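Local coordinates for protein uronate isomerase (Bacillus halodurans C-125, PDB 3HK5) that probably interconverts the aldose and ketose forms of uronate sugars, such as D-glucuronate and D-fructuronate, and binds zinc, at residues T299-E304 against W325-N330; Y219-L224 against P254-I259; N144-D149 against A167-D172. All coordinates share one frame; numbering follows the deposited sequence.

Overall arrangement
The three contacts each include or adjoin a strand of one mixed sheet, and all reach the bound D-arabinaric acid. Contacts 2 and 3, their centres about 12 Å apart, meet where strands 169-170 and 220-224 run side by side: Leu171 N lies 2.8 Å from Ala221 O, and Ser223 OG 2.6 Å from Asp172 OD2, both probably hydrogen-bonded. Contacts 1 and 2, with centres about 15 Å apart, meet along strands 255-262 and 296-300, where Leu301 N is 2.8 Å from Ile259 O. Contacts 1 and 3 do not touch, their nearest atoms being about 6 Å apart. They still share the ligand: Trp325 holds a hydroxyl, while Arg170 reaches one of its two carboxylates, close to the zinc site.

Contact 1: residues T299-E304 against W325-N330; sequences TMLSRE and WWFMNN. With RAT (D-arabinaric acid), chain C; CO3 (carbonate ion), chain D.
Part of the active-site wall, at the C-terminal mouth of the barrel expected for this amidohydrolase-like enzyme, is made where Leu301, just past strand 296-300, packs on Trp325 in the loop after strand 319-321. CG of Leu301 stands anti to the backbone N (chi1 -164°), and with chi2 near 58° this carries CD1 over one face of the Trp325 indole in a CH-pi contact, 4.3 Å from that methyl to the centroid of the six-membered ring. The methyl also lies 3.4 Å from Trp326 CB and 3.6 Å from Phe327 CD2. Thr299 CG2 sits near the rim on the side away from Leu301, and the two contacts probably restrict the ring's turning. Trp325 NE1 gives an almost straight bond (175°) of 3.0 Å to O2 of D-arabinaric acid. Trp326 instead offers the ligand a face, C4 of the acid lying 3.6 Å from CH2, while Phe327 CZ backs the other face; Trp326 NE1 donates to O3 of a carbonate probably taken from the crystallisation liquor. A water links the two segments, accepting from Trp325 N at 2.8 Å and donating to Met300 O and Thr299 OG1, which also bonds to Phe322 O. Farther along, the Met328 chain folds back, bringing CE within 3.3 Å of Leu301 O and close beside Arg303 CB. Met258 of strand 255-262 touches the Trp325 side chain, Ile333 and Met337 of helix 331-345 pack on Met328, and Arg303 bridges Glu336 of its own chain and Glu336 of a second subunit.

Contact 2: residues Y219-L224 against P254-I259; sequences YMAVSL and PFAMMI. With RAT (D-arabinaric acid), chain C.
Val222 CG1 meets the Phe255 ring obliquely, 3.7 Å from CZ. The ring, its CG anti to the backbone N (chi1 -179°), turns an edge to Met220 O and carries Met257 CG over one face near the rim. Beyond it Leu224 CD1 reaches across to Ile259 CG1 at 3.9 Å and to Met257 CB. Helix 235-250, the crossover of this beta-alpha-beta unit, packs on this side of the parallel strands through Leu244, against Met220 and Phe255. On the other side Tyr219 CD1 and CE1 both lie 3.7 Å from Ala256 CB, and Ala221 CB fits at the edge of the tyrosine ring, 3.8 Å from Ala256 CB. Farther along, Ser223 and Met258 point into the pocket; the Met258 chain bends at its end (chi3 -72°), sending CE toward the ligand carboxylate, a very close and doubtful approach. The strands are joined by five backbone hydrogen bonds, among them Ala256 N to Met220 O at 2.8 Å and Leu224 N to Met258 O at 2.7 Å. Backbone groups facing each other are thus paired and others bond to the flanking strands, whereas Tyr219 OH and Ser223 OG bond to Met25 O and Asp172, leaving the cross-strand side-chain contacts essentially apolar.

Contact 3: residues N144-D149 against A167-D172; sequences NDPFDD and AALRLD. With RAT (D-arabinaric acid), chain C.
Asn144 and strand 169-170 are joined by two backbone hydrogen bonds: Asn144 N donates to Ala168 O at 2.9 Å, and Arg170 N to Asn144 O at 3.1 Å, the second arriving from above the carbonyl plane. They make a single bridge, opposite Leu169. Apolar contact follows, with Pro146 CD 3.7 Å from Leu169 CD1, the two side chains crossing at about a right angle, and Leu171 CD2 at the edge of the Phe147 ring, 4.5 Å from CE2. Between these contacts and helix 149-156 the chain makes a type I turn from Asp145 to Asp148 that contains an Asx turn, Asp145 OD1 accepting from Phe147 N at 2.7 Å; Asp148 then N-caps the helix through Glu151 N. The charged contacts belong to Arg170, whose chain is bent at chi2 (61°) and chi3 (83°), turning the guanidinium to the pocket. NH1 forms a salt bridge with Asp172 OD2 at 2.9 Å, the oxygen lying in the guanidinium plane. NH2 donates to O1B of D-arabinaric acid at 2.7 Å, though the position of this nitrogen is less certain, and His26, a zinc ligand, touches the same side chain. A leucine in its place would probably cost the ligand carboxylate and Asp172 the positive partner they share.

Contact 1: residues T299-E304 against W325-N330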
loop_
_atom_site.group_PDB
_atom_site.type_symbol
_atom_site.label_atom_id
_atom_site.label_comp_id
_atom_site.label_asym_id
_atom_site.label_seq_id
_atom_site.Cartn_x
_atom_site.Cartn_y
_atom_site.Cartn_z
ATOM N N THR A 299 7.551 -24.877 10.535
ATOM C CA THR A 299 6.248 -25.484 10.277
ATOM C C THR A 299 5.292 -24.297 10.145
ATOM O O THR A 299 5.416 -23.297 10.870
ATOM C CB THR A 299 5.781 -26.419 11.413
ATOM O OG1 THR A 299 4.753 -27.286 10.908
ATOM C CG2 THR A 299 5.220 -25.620 12.588
ATOM N N MET A 300 4.357 -24.384 9.206
ATOM C CA MET A 300 3.425 -23.282 9.001
ATOM C C MET A 300 1.976 -23.728 9.164
ATOM O O MET A 300 1.627 -24.881 8.905
ATOM C CB MET A 300 3.696 -22.642 7.631
ATOM C CG MET A 300 5.129 -22.074 7.539
ATOM S SD MET A 300 5.552 -21.273 5.986
ATOM C CE MET A 300 4.925 -19.631 6.356
ATOM N N LEU A 301 1.140 -22.800 9.608
ATOM C CA LEU A 301 -0.263 -23.074 9.877
ATOM C C LEU A 301 -1.235 -23.014 8.688
ATOM O O LEU A 301 -2.247 -23.701 8.690
ATOM C CB LEU A 301 -0.747 -22.125 10.976
ATOM C CG LEU A 301 -2.057 -22.454 11.698
ATOM C CD1 LEU A 301 -1.968 -23.838 12.355
ATOM C CD2 LEU A 301 -2.320 -21.380 12.746
ATOM N N SER A 302 -0.939 -22.195 7.686
ATOM C CA SER A 302 -1.836 -22.074 6.548
ATOM C C SER A 302 -1.674 -23.164 5.491
ATOM O O SER A 302 -0.561 -23.494 5.078
ATOM C CB SER A 302 -1.669 -20.707 5.883
ATOM O OG SER A 302 -2.538 -20.577 4.766
ATOM N N ARG A 303 -2.797 -23.708 5.043
ATOM C CA ARG A 303 -2.775 -24.740 4.015
ATOM C C ARG A 303 -2.122 -24.187 2.742
ATOM O O ARG A 303 -1.443 -24.911 2.006
ATOM C CB ARG A 303 -4.203 -25.190 3.697
ATOM C CG ARG A 303 -4.269 -26.364 2.742
ATOM C CD ARG A 303 -5.639 -26.515 2.110
ATOM N NE ARG A 303 -5.665 -27.660 1.207
ATOM C CZ ARG A 303 -6.611 -27.890 0.301
ATOM N NH1 ARG A 303 -7.627 -27.048 0.158
ATOM N NH2 ARG A 303 -6.546 -28.976 -0.459
ATOM N N GLU A 304 -2.320 -22.895 2.501
ATOM C CA GLU A 304 -1.784 -22.230 1.311
ATOM C C GLU A 304 -0.281 -21.910 1.343
ATOM O O GLU A 304 0.271 -21.405 0.360
ATOM C CB GLU A 304 -2.571 -20.936 1.041
ATOM C CG GLU A 304 -4.033 -21.137 0.618
ATOM C CD GLU A 304 -4.872 -21.886 1.655
ATOM O OE1 GLU A 304 -4.886 -21.470 2.835
ATOM O OE2 GLU A 304 -5.532 -22.883 1.290
ATOM N N TRP A 325 1.051 -29.111 11.500
ATOM C CA TRP A 325 0.659 -28.324 12.652
ATOM C C TRP A 325 -0.771 -27.850 12.863
ATOM O O TRP A 325 -1.369 -27.220 11.983
ATOM C CB TRP A 325 1.593 -27.113 12.712
ATOM C CG TRP A 325 1.461 -26.256 13.922
ATOM C CD1 TRP A 325 1.257 -26.668 15.204
ATOM C CD2 TRP A 325 1.636 -24.838 13.976
ATOM N NE1 TRP A 325 1.302 -25.590 16.063
ATOM C CE2 TRP A 325 1.533 -24.455 15.334
ATOM C CE3 TRP A 325 1.874 -23.851 13.006
ATOM C CZ2 TRP A 325 1.660 -23.127 15.750
ATOM C CZ3 TRP A 325 1.998 -22.534 13.417
ATOM C CH2 TRP A 325 1.890 -22.183 14.782
ATOM N N TRP A 326 -1.305 -28.182 14.040
ATOM C CA TRP A 326 -2.616 -27.712 14.483
ATOM C C TRP A 326 -3.782 -27.928 13.503
ATOM O O TRP A 326 -4.344 -29.026 13.410
ATOM C CB TRP A 326 -2.448 -26.220 14.784
ATOM C CG TRP A 326 -3.343 -25.588 15.794
ATOM C CD1 TRP A 326 -4.608 -25.970 16.158
ATOM C CD2 TRP A 326 -3.081 -24.364 16.482
ATOM N NE1 TRP A 326 -5.150 -25.047 17.028
ATOM C CE2 TRP A 326 -4.232 -24.052 17.243
ATOM C CE3 TRP A 326 -1.981 -23.491 16.524
ATOM C CZ2 TRP A 326 -4.314 -22.905 18.039
ATOM C CZ3 TRP A 326 -2.065 -22.346 17.317
ATOM C CH2 TRP A 326 -3.227 -22.067 18.063
ATOM N N PHE A 327 -4.157 -26.868 12.792
ATOM C CA PHE A 327 -5.252 -26.951 11.829
ATOM C C PHE A 327 -4.866 -27.762 10.591
ATOM O O PHE A 327 -5.720 -28.089 9.772
ATOM C CB PHE A 327 -5.717 -25.544 11.427
ATOM C CG PHE A 327 -6.140 -24.693 12.599
ATOM C CD1 PHE A 327 -7.085 -25.162 13.515
ATOM C CD2 PHE A 327 -5.562 -23.443 12.813
ATOM C CE1 PHE A 327 -7.445 -24.395 14.640
ATOM C CE2 PHE A 327 -5.915 -22.668 13.932
ATOM C CZ PHE A 327 -6.857 -23.150 14.845
ATOM N N MET A 328 -3.576 -28.079 10.463
ATOM C CA MET A 328 -3.074 -28.892 9.352
ATOM C C MET A 328 -3.130 -30.377 9.765
ATOM O O MET A 328 -3.070 -31.278 8.922
ATOM C CB MET A 328 -1.603 -28.540 9.037
ATOM C CG MET A 328 -1.338 -27.141 8.449
ATOM S SD MET A 328 -2.012 -26.884 6.792
ATOM C CE MET A 328 -3.617 -26.347 7.251
ATOM N N ASN A 329 -3.247 -30.621 11.070
ATOM C CA ASN A 329 -3.243 -31.982 11.612
ATOM C C ASN A 329 -4.547 -32.764 11.436
ATOM O O ASN A 329 -5.138 -33.253 12.401
ATOM C CB ASN A 329 -2.834 -31.926 13.090
ATOM C CG ASN A 329 -2.302 -33.252 13.599
ATOM O OD1 ASN A 329 -1.955 -34.138 12.812
ATOM N ND2 ASN A 329 -2.228 -33.393 14.925
ATOM N N ASN A 330 -4.970 -32.891 10.183
ATOM C CA ASN A 330 -6.186 -33.601 9.814
ATOM C C ASN A 330 -5.856 -34.502 8.627
ATOM O O ASN A 330 -5.200 -34.074 7.680
ATOM C CB ASN A 330 -7.275 -32.586 9.455
ATOM C CG ASN A 330 -7.718 -31.775 10.657
ATOM O OD1 ASN A 330 -8.431 -32.283 11.524
ATOM N ND2 ASN A 330 -7.273 -30.517 10.736
HETATM O O1A RAT C . 1.799 -22.336 19.581
HETATM C C1 RAT C . 1.803 -23.593 19.655
HETATM O O1B RAT C . 2.783 -24.300 19.975
HETATM C C2 RAT C . 0.497 -24.314 19.321
HETATM O O2 RAT C . 0.796 -25.686 18.983
HETATM C C3 RAT C . -0.498 -24.262 20.504
HETATM O O3 RAT C . -0.022 -25.084 21.581
HETATM C C4 RAT C . -1.936 -24.724 20.121
HETATM O O4 RAT C . -2.882 -24.266 21.087
HETATM C C5 RAT C . -2.068 -26.261 20.015
HETATM O O5A RAT C . -2.713 -26.859 20.897
HETATM O O5B RAT C . -1.509 -26.815 19.023
HETATM C C CO3 D . -8.985 -24.842 18.090
HETATM O O1 CO3 D . -9.856 -24.630 17.135
HETATM O O2 CO3 D . -9.324 -25.564 19.125
HETATM O O3 CO3 D . -7.760 -24.382 17.983
HETATM O O HOH W 1 2.400 -27.496 9.591
#

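Contact 2: residues Y219-L224 against P254-I259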
loop_
_atom_site.group_PDB
_atom_site.type_symbol
_atom_site.label_atom_id
_atom_site.label_comp_id
_atom_site.label_asym_id
_atom_site.label_seq_id
_atom_site.Cartn_x
_atom_site.Cartn_y
_atom_site.Cartn_z
ATOM N N TYR A 219 16.474 -26.943 20.983
ATOM C CA TYR A 219 16.272 -25.795 20.097
ATOM C C TYR A 219 15.482 -24.676 20.790
ATOM O O TYR A 219 14.865 -24.904 21.826
ATOM C CB TYR A 219 15.565 -26.222 18.797
ATOM C CG TYR A 219 14.151 -26.747 18.959
ATOM C CD1 TYR A 219 13.101 -25.890 19.281
ATOM C CD2 TYR A 219 13.863 -28.098 18.768
ATOM C CE1 TYR A 219 11.797 -26.359 19.409
ATOM C CE2 TYR A 219 12.559 -28.582 18.896
ATOM C CZ TYR A 219 11.535 -27.705 19.215
ATOM O OH TYR A 219 10.248 -28.162 19.344
ATOM N N MET A 220 15.555 -23.462 20.251
ATOM C CA MET A 220 14.804 -22.334 20.796
ATOM C C MET A 220 13.628 -22.197 19.831
ATOM O O MET A 220 13.803 -22.370 18.625
ATOM C CB MET A 220 15.648 -21.045 20.808
ATOM C CG MET A 220 16.719 -20.974 21.911
ATOM S SD MET A 220 17.730 -19.447 21.851
ATOM C CE MET A 220 18.856 -19.841 20.555
ATOM N N ALA A 221 12.439 -21.888 20.343
ATOM C CA ALA A 221 11.264 -21.800 19.480
ATOM C C ALA A 221 10.359 -20.609 19.732
ATOM O O ALA A 221 10.387 -20.008 20.807
ATOM C CB ALA A 221 10.454 -23.085 19.602
ATOM N N VAL A 222 9.545 -20.288 18.728
ATOM C CA VAL A 222 8.586 -19.186 18.805
ATOM C C VAL A 222 7.463 -19.392 17.784
ATOM O O VAL A 222 7.700 -19.936 16.699
ATOM C CB VAL A 222 9.259 -17.817 18.496
ATOM C CG1 VAL A 222 9.680 -17.757 17.022
ATOM C CG2 VAL A 222 8.287 -16.670 18.803
ATOM N N SER A 223 6.241 -18.987 18.143
ATOM C CA SER A 223 5.116 -19.070 17.211
ATOM C C SER A 223 4.967 -17.629 16.713
ATOM O O SER A 223 5.074 -16.682 17.496
ATOM C CB SER A 223 3.831 -19.554 17.900
ATOM O OG SER A 223 3.388 -18.640 18.883
ATOM N N LEU A 224 4.735 -17.471 15.413
ATOM C CA LEU A 224 4.650 -16.152 14.796
ATOM C C LEU A 224 3.356 -15.902 14.021
ATOM O O LEU A 224 2.719 -16.829 13.531
ATOM C CB LEU A 224 5.859 -15.960 13.873
ATOM C CG LEU A 224 7.203 -16.140 14.589
ATOM C CD1 LEU A 224 8.311 -16.414 13.578
ATOM C CD2 LEU A 224 7.505 -14.892 15.424
ATOM N N PRO A 254 19.374 -25.012 16.836
ATOM C CA PRO A 254 18.479 -24.540 15.780
ATOM C C PRO A 254 17.357 -23.645 16.306
ATOM O O PRO A 254 17.002 -23.686 17.490
ATOM C CB PRO A 254 17.954 -25.837 15.160
ATOM C CG PRO A 254 17.989 -26.794 16.283
ATOM C CD PRO A 254 19.286 -26.475 16.989
ATOM N N PHE A 255 16.814 -22.835 15.404
ATOM C CA PHE A 255 15.722 -21.916 15.714
ATOM C C PHE A 255 14.443 -22.442 15.060
ATOM O O PHE A 255 14.368 -22.586 13.838
ATOM C CB PHE A 255 16.078 -20.522 15.181
ATOM C CG PHE A 255 15.048 -19.460 15.464
ATOM C CD1 PHE A 255 14.301 -19.474 16.638
ATOM C CD2 PHE A 255 14.888 -18.391 14.584
ATOM C CE1 PHE A 255 13.412 -18.434 16.931
ATOM C CE2 PHE A 255 14.007 -17.351 14.866
ATOM C CZ PHE A 255 13.266 -17.372 16.045
ATOM N N ALA A 256 13.441 -22.738 15.878
ATOM C CA ALA A 256 12.173 -23.240 15.366
ATOM C C ALA A 256 11.162 -22.110 15.274
ATOM O O ALA A 256 10.940 -21.387 16.241
ATOM C CB ALA A 256 11.636 -24.341 16.272
ATOM N N MET A 257 10.553 -21.964 14.101
ATOM C CA MET A 257 9.555 -20.938 13.870
ATOM C C MET A 257 8.249 -21.616 13.451
ATOM O O MET A 257 8.218 -22.354 12.474
ATOM C CB MET A 257 10.026 -19.970 12.768
ATOM C CG MET A 257 11.331 -19.219 13.085
ATOM S SD MET A 257 11.798 -17.973 11.845
ATOM C CE MET A 257 12.295 -19.034 10.528
ATOM N N MET A 258 7.184 -21.379 14.212
ATOM C CA MET A 258 5.870 -21.943 13.915
ATOM C C MET A 258 5.058 -20.717 13.481
ATOM O O MET A 258 4.542 -19.953 14.302
ATOM C CB MET A 258 5.295 -22.625 15.168
ATOM C CG MET A 258 6.301 -23.600 15.842
ATOM S SD MET A 258 5.607 -24.802 17.019
ATOM C CE MET A 258 5.236 -23.836 18.265
ATOM N N ILE A 259 4.974 -20.547 12.166
ATOM C CA ILE A 259 4.347 -19.387 11.543
ATOM C C ILE A 259 2.911 -19.523 11.044
ATOM O O ILE A 259 2.518 -20.566 10.513
ATOM C CB ILE A 259 5.233 -18.928 10.353
ATOM C CG1 ILE A 259 6.673 -18.721 10.836
ATOM C CG2 ILE A 259 4.665 -17.654 9.706
ATOM C CD1 ILE A 259 7.691 -18.635 9.703
HETATM O O1A RAT C . 1.799 -22.336 19.581
HETATM C C1 RAT C . 1.803 -23.593 19.655
HETATM O O1B RAT C . 2.783 -24.300 19.975
HETATM C C2 RAT C . 0.497 -24.314 19.321
HETATM O O2 RAT C . 0.796 -25.686 18.983
HETATM C C3 RAT C . -0.498 -24.262 20.504
HETATM O O3 RAT C . -0.022 -25.084 21.581
HETATM C C4 RAT C . -1.936 -24.724 20.121
HETATM O O4 RAT C . -2.882 -24.266 21.087
HETATM C C5 RAT C . -2.068 -26.261 20.015
HETATM O O5A RAT C . -2.713 -26.859 20.897
HETATM O O5B RAT C . -1.509 -26.815 19.023
#

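Contact 3: residues N144-D149 against A167-D172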
loop_
_atom_site.group_PDB
_atom_site.type_symbol
_atom_site.label_atom_id
_atom_site.label_comp_id
_atom_site.label_asym_id
_atom_site.label_seq_id
_atom_site.Cartn_x
_atom_site.Cartn_y
_atom_site.Cartn_z
ATOM N N ASN A 144 9.072 -25.370 26.894
ATOM C CA ASN A 144 9.347 -24.767 28.184
ATOM C C ASN A 144 9.447 -23.246 28.114
ATOM O O ASN A 144 10.418 -22.691 27.598
ATOM C CB ASN A 144 10.632 -25.383 28.743
ATOM C CG ASN A 144 10.596 -26.901 28.719
ATOM O OD1 ASN A 144 9.935 -27.538 29.548
ATOM N ND2 ASN A 144 11.281 -27.490 27.749
ATOM N N ASP A 145 8.428 -22.587 28.653
ATOM C CA ASP A 145 8.338 -21.131 28.654
ATOM C C ASP A 145 8.841 -20.543 29.974
ATOM O O ASP A 145 8.144 -20.582 30.989
ATOM C CB ASP A 145 6.880 -20.724 28.421
ATOM C CG ASP A 145 6.686 -19.222 28.363
ATOM O OD1 ASP A 145 7.665 -18.470 28.564
ATOM O OD2 ASP A 145 5.541 -18.791 28.113
ATOM N N PRO A 146 10.060 -19.975 29.974
ATOM C CA PRO A 146 10.615 -19.389 31.198
ATOM C C PRO A 146 9.835 -18.169 31.681
ATOM O O PRO A 146 10.137 -17.619 32.735
ATOM C CB PRO A 146 12.043 -19.038 30.793
ATOM C CG PRO A 146 11.879 -18.645 29.346
ATOM C CD PRO A 146 10.961 -19.749 28.829
ATOM N N PHE A 147 8.835 -17.752 30.912
ATOM C CA PHE A 147 8.028 -16.592 31.276
ATOM C C PHE A 147 6.777 -16.981 32.041
ATOM O O PHE A 147 6.030 -16.116 32.503
ATOM C CB PHE A 147 7.658 -15.805 30.019
ATOM C CG PHE A 147 8.839 -15.179 29.349
ATOM C CD1 PHE A 147 9.425 -14.037 29.878
ATOM C CD2 PHE A 147 9.410 -15.767 28.227
ATOM C CE1 PHE A 147 10.570 -13.488 29.301
ATOM C CE2 PHE A 147 10.556 -15.228 27.643
ATOM C CZ PHE A 147 11.139 -14.087 28.182
ATOM N N ASP A 148 6.550 -18.285 32.171
ATOM C CA ASP A 148 5.393 -18.781 32.900
ATOM C C ASP A 148 5.803 -19.025 34.351
ATOM O O ASP A 148 6.749 -19.764 34.620
ATOM C CB ASP A 148 4.886 -20.080 32.287
ATOM C CG ASP A 148 3.751 -20.677 33.080
ATOM O OD1 ASP A 148 2.607 -20.194 32.942
ATOM O OD2 ASP A 148 4.012 -21.620 33.855
ATOM N N ASP A 149 5.088 -18.401 35.283
ATOM C CA ASP A 149 5.393 -18.543 36.703
ATOM C C ASP A 149 5.479 -19.997 37.164
ATOM O O ASP A 149 6.446 -20.388 37.817
ATOM C CB ASP A 149 4.359 -17.790 37.548
ATOM C CG ASP A 149 4.385 -16.282 37.307
ATOM O OD1 ASP A 149 5.431 -15.769 36.850
ATOM O OD2 ASP A 149 3.366 -15.606 37.591
ATOM N N ALA A 167 14.143 -30.548 26.678
ATOM C CA ALA A 167 13.701 -29.168 26.751
ATOM C C ALA A 167 13.834 -28.419 25.433
ATOM O O ALA A 167 14.689 -28.728 24.599
ATOM C CB ALA A 167 14.481 -28.434 27.842
ATOM N N ALA A 168 12.957 -27.438 25.261
ATOM C CA ALA A 168 12.946 -26.562 24.101
ATOM C C ALA A 168 12.583 -25.195 24.691
ATOM O O ALA A 168 11.544 -25.042 25.344
ATOM C CB ALA A 168 11.894 -27.014 23.078
ATOM N N LEU A 169 13.452 -24.215 24.477
ATOM C CA LEU A 169 13.253 -22.873 25.011
ATOM C C LEU A 169 12.257 -22.049 24.196
ATOM O O LEU A 169 12.597 -21.546 23.126
ATOM C CB LEU A 169 14.610 -22.155 25.081
ATOM C CG LEU A 169 14.651 -20.716 25.599
ATOM C CD1 LEU A 169 14.072 -20.640 27.014
ATOM C CD2 LEU A 169 16.086 -20.233 25.580
ATOM N N ARG A 170 11.028 -21.918 24.703
ATOM C CA ARG A 170 9.983 -21.154 24.020
ATOM C C ARG A 170 10.148 -19.671 24.358
ATOM O O ARG A 170 10.258 -19.305 25.530
ATOM C CB ARG A 170 8.594 -21.653 24.441
ATOM C CG ARG A 170 7.436 -20.883 23.802
ATOM C CD ARG A 170 7.444 -20.976 22.271
ATOM N NE ARG A 170 6.816 -22.209 21.821
ATOM C CZ ARG A 170 5.621 -22.290 21.237
ATOM N NH1 ARG A 170 4.898 -21.203 20.999
ATOM N NH2 ARG A 170 5.130 -23.481 20.926
ATOM N N LEU A 171 10.140 -18.820 23.336
ATOM C CA LEU A 171 10.365 -17.394 23.540
ATOM C C LEU A 171 9.280 -16.405 23.094
ATOM O O LEU A 171 9.559 -15.210 22.950
ATOM C CB LEU A 171 11.692 -17.022 22.870
ATOM C CG LEU A 171 12.890 -17.844 23.375
ATOM C CD1 LEU A 171 14.085 -17.643 22.463
ATOM C CD2 LEU A 171 13.222 -17.442 24.813
ATOM N N ASP A 172 8.056 -16.882 22.883
ATOM C CA ASP A 172 6.964 -16.006 22.450
ATOM C C ASP A 172 6.868 -14.667 23.203
ATOM O O ASP A 172 6.828 -13.607 22.582
ATOM C CB ASP A 172 5.624 -16.747 22.552
ATOM C CG ASP A 172 5.503 -17.878 21.535
ATOM O OD1 ASP A 172 6.549 -18.340 21.033
ATOM O OD2 ASP A 172 4.369 -18.312 21.251
HETATM O O1A RAT C . 1.799 -22.336 19.581
HETATM C C1 RAT C . 1.803 -23.593 19.655
HETATM O O1B RAT C . 2.783 -24.300 19.975
HETATM C C2 RAT C . 0.497 -24.314 19.321
HETATM O O2 RAT C . 0.796 -25.686 18.983
HETATM C C3 RAT C . -0.498 -24.262 20.504
HETATM O O3 RAT C . -0.022 -25.084 21.581
HETATM C C4 RAT C . -1.936 -24.724 20.121
HETATM O O4 RAT C . -2.882 -24.266 21.087
HETATM C C5 RAT C . -2.068 -26.261 20.015
HETATM O O5A RAT C . -2.713 -26.859 20.897
HETATM O O5B RAT C . -1.509 -26.815 19.023
#